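Protein RMD9, mitochondrial (Saccharomyces cerevisiae S288C, PDB 7A9X) binds a dodecameric RNA element in the 3'-UTRs of yeast mitochondrial mRNAs and takes part in the processing or stability of these transcripts. Local coordinates at residues 228-233 against 261-266; 234-239 against 245-250. All blocks are in the same frame, centred on the assembly; numbering follows the deposited sequence.

Interaction 1 of 2, residues 228-233 against 261-266; sequences EPNELY and YEKALS
Lys263 lies across one face of the Tyr233 ring, joining helix 227-237 of one pentatricopeptide (PPR) repeat to helix 261-270 of the next. These are the second helices of successive helical hairpins, and the axes of their short segments approach to 12.1 Å at an angle of 45°. A tyrosine and lysine suit so wide a helix spacing, since both reach far and each has a polar tip that tolerates the surface. From the root outward, Lys263 CB sits over the rim of the ring face, 3.5 Å from Tyr233 CE1. Lys263 CG makes a CH-pi contact over the same face, 3.8 Å from the centroid of the Tyr233 ring and displaced toward the rim near CZ. Lys263 CD stands nearly over the ring centre, and Lys263 CE comes within 4.0 Å of Tyr233 CD2 while passing the amide end of Asn230. A bend at the last torsion (chi4 56°) turns NZ aside to its salt bridge with Asp260, so that any cation-pi attraction to Tyr233 is long and at most weak. Were Tyr233 an alanine, the methylenes of Lys263 would probably lose their aromatic floor and the chain would be freer to swing. The tyrosine's CG stands anti to its backbone nitrogen (chi1 176°), which sends the ring toward the neighbouring helix, where Tyr233 OH ends 3.7 Å from Ser266 OG, too long for a hydrogen bond.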
loop_
_atom_site.group_PDB
_atom_site.type_symbol
_atom_site.label_atom_id
_atom_site.label_comp_id
_atom_site.label_asym_id
_atom_site.label_seq_id
_atom_site.Cartn_x
_atom_site.Cartn_y
_atom_site.Cartn_z
ATOM N N GLU A 228 -13.000 30.271 -4.063
ATOM C CA GLU A 228 -13.985 29.678 -3.163
ATOM C C GLU A 228 -13.405 29.306 -1.801
ATOM O O GLU A 228 -14.096 29.529 -0.792
ATOM C CB GLU A 228 -14.634 28.460 -3.837
ATOM C CG GLU A 228 -15.811 27.872 -3.072
ATOM C CD GLU A 228 -16.932 28.874 -2.861
ATOM O OE1 GLU A 228 -17.327 29.094 -1.696
ATOM O OE2 GLU A 228 -17.414 29.449 -3.860
ATOM N N PRO A 229 -12.192 28.747 -1.686
ATOM C CA PRO A 229 -11.628 28.535 -0.337
ATOM C C PRO A 229 -11.493 29.811 0.482
ATOM O O PRO A 229 -11.925 29.841 1.643
ATOM C CB PRO A 229 -10.265 27.896 -0.636
ATOM C CG PRO A 229 -10.469 27.187 -1.919
ATOM C CD PRO A 229 -11.383 28.067 -2.718
ATOM N N ASN A 230 -10.901 30.869 -0.083
ATOM C CA ASN A 230 -10.697 32.095 0.687
ATOM C C ASN A 230 -12.018 32.738 1.091
ATOM O O ASN A 230 -12.109 33.345 2.164
ATOM C CB ASN A 230 -9.845 33.088 -0.105
ATOM C CG ASN A 230 -8.378 32.706 -0.129
ATOM O OD1 ASN A 230 -7.754 32.659 -1.188
ATOM N ND2 ASN A 230 -7.821 32.426 1.044
ATOM N N GLU A 231 -13.048 32.625 0.249
ATOM C CA GLU A 231 -14.367 33.112 0.638
ATOM C C GLU A 231 -14.924 32.304 1.803
ATOM O O GLU A 231 -15.484 32.868 2.751
ATOM C CB GLU A 231 -15.320 33.067 -0.557
ATOM C CG GLU A 231 -16.732 33.540 -0.241
ATOM C CD GLU A 231 -17.696 33.300 -1.387
ATOM O OE1 GLU A 231 -17.246 33.277 -2.553
ATOM O OE2 GLU A 231 -18.904 33.126 -1.123
ATOM N N LEU A 232 -14.775 30.977 1.751
ATOM C CA LEU A 232 -15.178 30.142 2.878
ATOM C C LEU A 232 -14.350 30.438 4.122
ATOM O O LEU A 232 -14.871 30.371 5.241
ATOM C CB LEU A 232 -15.067 28.663 2.508
ATOM C CG LEU A 232 -16.096 28.140 1.505
ATOM C CD1 LEU A 232 -15.775 26.710 1.100
ATOM C CD2 LEU A 232 -17.498 28.230 2.085
ATOM N N TYR A 233 -13.067 30.769 3.952
ATOM C CA TYR A 233 -12.243 31.116 5.106
ATOM C C TYR A 233 -12.776 32.361 5.807
ATOM O O TYR A 233 -12.807 32.419 7.042
ATOM C CB TYR A 233 -10.788 31.316 4.676
ATOM C CG TYR A 233 -9.872 31.772 5.793
ATOM C CD1 TYR A 233 -9.288 30.856 6.661
ATOM C CD2 TYR A 233 -9.587 33.120 5.977
ATOM C CE1 TYR A 233 -8.449 31.271 7.684
ATOM C CE2 TYR A 233 -8.753 33.544 6.996
ATOM C CZ TYR A 233 -8.185 32.618 7.845
ATOM O OH TYR A 233 -7.355 33.043 8.858
ATOM N N TYR A 261 -0.043 28.794 5.202
ATOM C CA TYR A 261 -0.007 28.075 6.470
ATOM C C TYR A 261 -0.704 28.836 7.591
ATOM O O TYR A 261 -1.271 28.212 8.495
ATOM C CB TYR A 261 1.442 27.766 6.848
ATOM C CG TYR A 261 2.151 26.899 5.828
ATOM C CD1 TYR A 261 1.748 25.589 5.605
ATOM C CD2 TYR A 261 3.221 27.390 5.090
ATOM C CE1 TYR A 261 2.391 24.789 4.677
ATOM C CE2 TYR A 261 3.870 26.597 4.157
ATOM C CZ TYR A 261 3.449 25.297 3.956
ATOM O OH TYR A 261 4.084 24.497 3.034
ATOM N N GLU A 262 -0.676 30.171 7.556
ATOM C CA GLU A 262 -1.331 30.941 8.610
ATOM C C GLU A 262 -2.834 30.700 8.615
ATOM O O GLU A 262 -3.448 30.592 9.682
ATOM C CB GLU A 262 -1.023 32.430 8.456
ATOM C CG GLU A 262 0.386 32.816 8.874
ATOM C CD GLU A 262 0.543 34.308 9.099
ATOM O OE1 GLU A 262 -0.455 35.043 8.951
ATOM O OE2 GLU A 262 1.666 34.746 9.428
ATOM N N LYS A 263 -3.448 30.609 7.433
ATOM C CA LYS A 263 -4.863 30.267 7.373
ATOM C C LYS A 263 -5.099 28.806 7.737
ATOM O O LYS A 263 -6.142 28.472 8.312
ATOM C CB LYS A 263 -5.419 30.566 5.982
ATOM C CG LYS A 263 -5.440 32.045 5.626
ATOM C CD LYS A 263 -6.149 32.283 4.302
ATOM C CE LYS A 263 -6.185 33.762 3.956
ATOM N NZ LYS A 263 -4.821 34.360 3.934
ATOM N N ALA A 264 -4.146 27.927 7.417
ATOM C CA ALA A 264 -4.283 26.522 7.788
ATOM C C ALA A 264 -4.166 26.334 9.295
ATOM O O ALA A 264 -4.925 25.563 9.891
ATOM C CB ALA A 264 -3.234 25.683 7.058
ATOM N N LEU A 265 -3.222 27.034 9.930
ATOM C CA LEU A 265 -3.056 26.913 11.375
ATOM C C LEU A 265 -4.171 27.619 12.135
ATOM O O LEU A 265 -4.539 27.186 13.234
ATOM C CB LEU A 265 -1.698 27.470 11.795
ATOM C CG LEU A 265 -0.475 26.725 11.270
ATOM C CD1 LEU A 265 0.770 27.567 11.461
ATOM C CD2 LEU A 265 -0.318 25.383 11.967
ATOM N N SER A 266 -4.713 28.701 11.577
ATOM C CA SER A 266 -5.804 29.409 12.242
ATOM C C SER A 266 -7.063 28.552 12.289
ATOM O O SER A 266 -7.712 28.440 13.336
ATOM C CB SER A 266 -6.077 30.734 11.534
ATOM O OG SER A 266 -7.145 31.433 12.146
#

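Interaction 2 of 2, residues 234-239 against 245-250; sequences NQIIQS and PNLYSG
Ile236 presents CG2, held anti to the backbone nitrogen, to the ring of Tyr248, whose own CG is anti to the carbonyl carbon (chi1 -82°) and carries the aromatic group across to helix 227-237. The methyl settles by the outer end of the ring, 3.6 Å from Tyr248 CE1 and 3.9 Å from CZ, with the phenol oxygen Tyr248 OH also 3.9 Å from Ile236 CG2. The approach is oblique. On its other branch the isoleucine extends CD1 to Leu247 CD2 at 4.3 Å, a looser apolar contact. A beta-branched residue suits this place because its two arms part at CB and can serve two neighbours of the opposing helix at once, while leucine and tyrosine, adjacent in sequence, reach it from differing directions. All three side chains are buried, and nothing polar passes between the segments. The one polar atom among their side chains, Tyr248 OH, is provided for by hydrogen bonds with Lys274 and Gln270, which would tie down the ring's far end and make burial of a phenol tolerable. Around this apolar core, Leu267 of helix 261-270 packs on both Ile236 and Tyr248, and Ile243 of the connecting loop touches the same pair. Leu247 leans back on Pro209 and Leu216 of helix 209-223, so the contact joins the end of one PPR hairpin to the first helix of the next, between helices 209-223 and 261-270.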
loop_
_atom_site.group_PDB
_atom_site.type_symbol
_atom_site.label_atom_id
_atom_site.label_comp_id
_atom_site.label_asym_id
_atom_site.label_seq_id
_atom_site.Cartn_x
_atom_site.Cartn_y
_atom_site.Cartn_z
ATOM N N ASN A 234 -13.209 33.365 5.035
ATOM C CA ASN A 234 -13.724 34.588 5.644
ATOM C C ASN A 234 -15.017 34.334 6.410
ATOM O O ASN A 234 -15.258 34.963 7.447
ATOM C CB ASN A 234 -13.951 35.661 4.574
ATOM C CG ASN A 234 -12.697 35.986 3.792
ATOM O OD1 ASN A 234 -11.583 35.724 4.244
ATOM N ND2 ASN A 234 -12.872 36.562 2.606
ATOM N N GLN A 235 -15.858 33.421 5.921
ATOM C CA GLN A 235 -17.117 33.143 6.604
ATOM C C GLN A 235 -16.892 32.324 7.867
ATOM O O GLN A 235 -17.558 32.545 8.885
ATOM C CB GLN A 235 -18.074 32.412 5.662
ATOM C CG GLN A 235 -18.300 33.109 4.336
ATOM C CD GLN A 235 -19.104 32.265 3.364
ATOM O OE1 GLN A 235 -19.638 31.217 3.729
ATOM N NE2 GLN A 235 -19.187 32.717 2.118
ATOM N N ILE A 236 -15.948 31.384 7.827
ATOM C CA ILE A 236 -15.806 30.415 8.908
ATOM C C ILE A 236 -15.064 31.016 10.097
ATOM O O ILE A 236 -15.405 30.743 11.254
ATOM C CB ILE A 236 -15.113 29.146 8.375
ATOM C CG1 ILE A 236 -16.041 28.403 7.410
ATOM C CG2 ILE A 236 -14.674 28.237 9.513
ATOM C CD1 ILE A 236 -17.456 28.240 7.926
ATOM N N ILE A 237 -14.054 31.850 9.836
ATOM C CA ILE A 237 -13.203 32.366 10.909
ATOM C C ILE A 237 -14.026 33.131 11.939
ATOM O O ILE A 237 -13.812 32.996 13.151
ATOM C CB ILE A 237 -12.077 33.238 10.321
ATOM C CG1 ILE A 237 -10.935 32.353 9.827
ATOM C CG2 ILE A 237 -11.561 34.235 11.347
ATOM C CD1 ILE A 237 -10.281 31.543 10.925
ATOM N N GLN A 238 -14.986 33.932 11.484
ATOM C CA GLN A 238 -15.762 34.789 12.371
ATOM C C GLN A 238 -17.173 34.271 12.622
ATOM O O GLN A 238 -17.999 35.003 13.175
ATOM C CB GLN A 238 -15.820 36.206 11.801
ATOM C CG GLN A 238 -14.458 36.864 11.658
ATOM C CD GLN A 238 -14.517 38.153 10.864
ATOM O OE1 GLN A 238 -15.257 38.260 9.886
ATOM N NE2 GLN A 238 -13.739 39.145 11.285
ATOM N N SER A 239 -17.467 33.029 12.242
ATOM C CA SER A 239 -18.816 32.496 12.375
ATOM C C SER A 239 -19.048 31.963 13.781
ATOM O O SER A 239 -18.223 31.221 14.321
ATOM C CB SER A 239 -19.052 31.385 11.352
ATOM O OG SER A 239 -20.354 30.842 11.478
ATOM N N PRO A 245 -16.701 19.838 11.448
ATOM C CA PRO A 245 -15.250 19.591 11.481
ATOM C C PRO A 245 -14.671 19.145 10.150
ATOM O O PRO A 245 -13.530 19.500 9.835
ATOM C CB PRO A 245 -15.112 18.494 12.544
ATOM C CG PRO A 245 -16.312 18.653 13.410
ATOM C CD PRO A 245 -17.417 19.122 12.517
ATOM N N ASN A 246 -15.419 18.376 9.357
ATOM C CA ASN A 246 -14.896 17.939 8.067
ATOM C C ASN A 246 -14.763 19.104 7.094
ATOM O O ASN A 246 -13.961 19.037 6.156
ATOM C CB ASN A 246 -15.788 16.846 7.476
ATOM C CG ASN A 246 -15.033 15.926 6.534
ATOM O OD1 ASN A 246 -13.847 15.666 6.729
ATOM N ND2 ASN A 246 -15.717 15.433 5.505
ATOM N N LEU A 247 -15.545 20.171 7.288
ATOM C CA LEU A 247 -15.344 21.380 6.495
ATOM C C LEU A 247 -14.055 22.082 6.903
ATOM O O LEU A 247 -13.303 22.559 6.045
ATOM C CB LEU A 247 -16.545 22.316 6.642
ATOM C CG LEU A 247 -16.562 23.573 5.767
ATOM C CD1 LEU A 247 -16.463 23.213 4.294
ATOM C CD2 LEU A 247 -17.813 24.401 6.033
ATOM N N TYR A 248 -13.786 22.154 8.210
ATOM C CA TYR A 248 -12.476 22.597 8.676
ATOM C C TYR A 248 -11.363 21.776 8.040
ATOM O O TYR A 248 -10.392 22.328 7.509
ATOM C CB TYR A 248 -12.392 22.488 10.201
ATOM C CG TYR A 248 -12.994 23.642 10.970
ATOM C CD1 TYR A 248 -12.406 24.900 10.949
ATOM C CD2 TYR A 248 -14.136 23.465 11.744
ATOM C CE1 TYR A 248 -12.946 25.954 11.661
ATOM C CE2 TYR A 248 -14.682 24.511 12.461
ATOM C CZ TYR A 248 -14.084 25.752 12.414
ATOM O OH TYR A 248 -14.623 26.798 13.124
ATOM N N SER A 249 -11.499 20.446 8.073
ATOM C CA SER A 249 -10.409 19.565 7.666
ATOM C C SER A 249 -10.049 19.767 6.200
ATOM O O SER A 249 -8.874 19.937 5.855
ATOM C CB SER A 249 -10.791 18.107 7.927
ATOM O OG SER A 249 -9.730 17.243 7.561
ATOM N N GLY A 250 -11.049 19.744 5.318
ATOM C CA GLY A 250 -10.776 19.947 3.904
ATOM C C GLY A 250 -10.175 21.310 3.613
ATOM O O GLY A 250 -9.281 21.442 2.774
#

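Overall arrangement
Both contacts fasten helix 227-237, the second helix of PPR2, to PPR3: interaction 2 reaches the first helix of that repeat, 245-257, and interaction 1 its second, 261-270. Their centres are about 8 Å apart, and they touch where Ser266 OG meets Ile237 CD1 at 3.4 Å. Along the chain, 228-233 and 234-239 come first, followed by 245-250 and then 261-266, so the shorter connection lies within the longer one. The buried seam of interaction 2 approaches the bound RNA to about 5 Å at its nearest atom; the nearest atom of interaction 1, a surface seam, is about 14 Å from the bound RNA. Together they set successive repeats side by side in the RNA-binding superhelix.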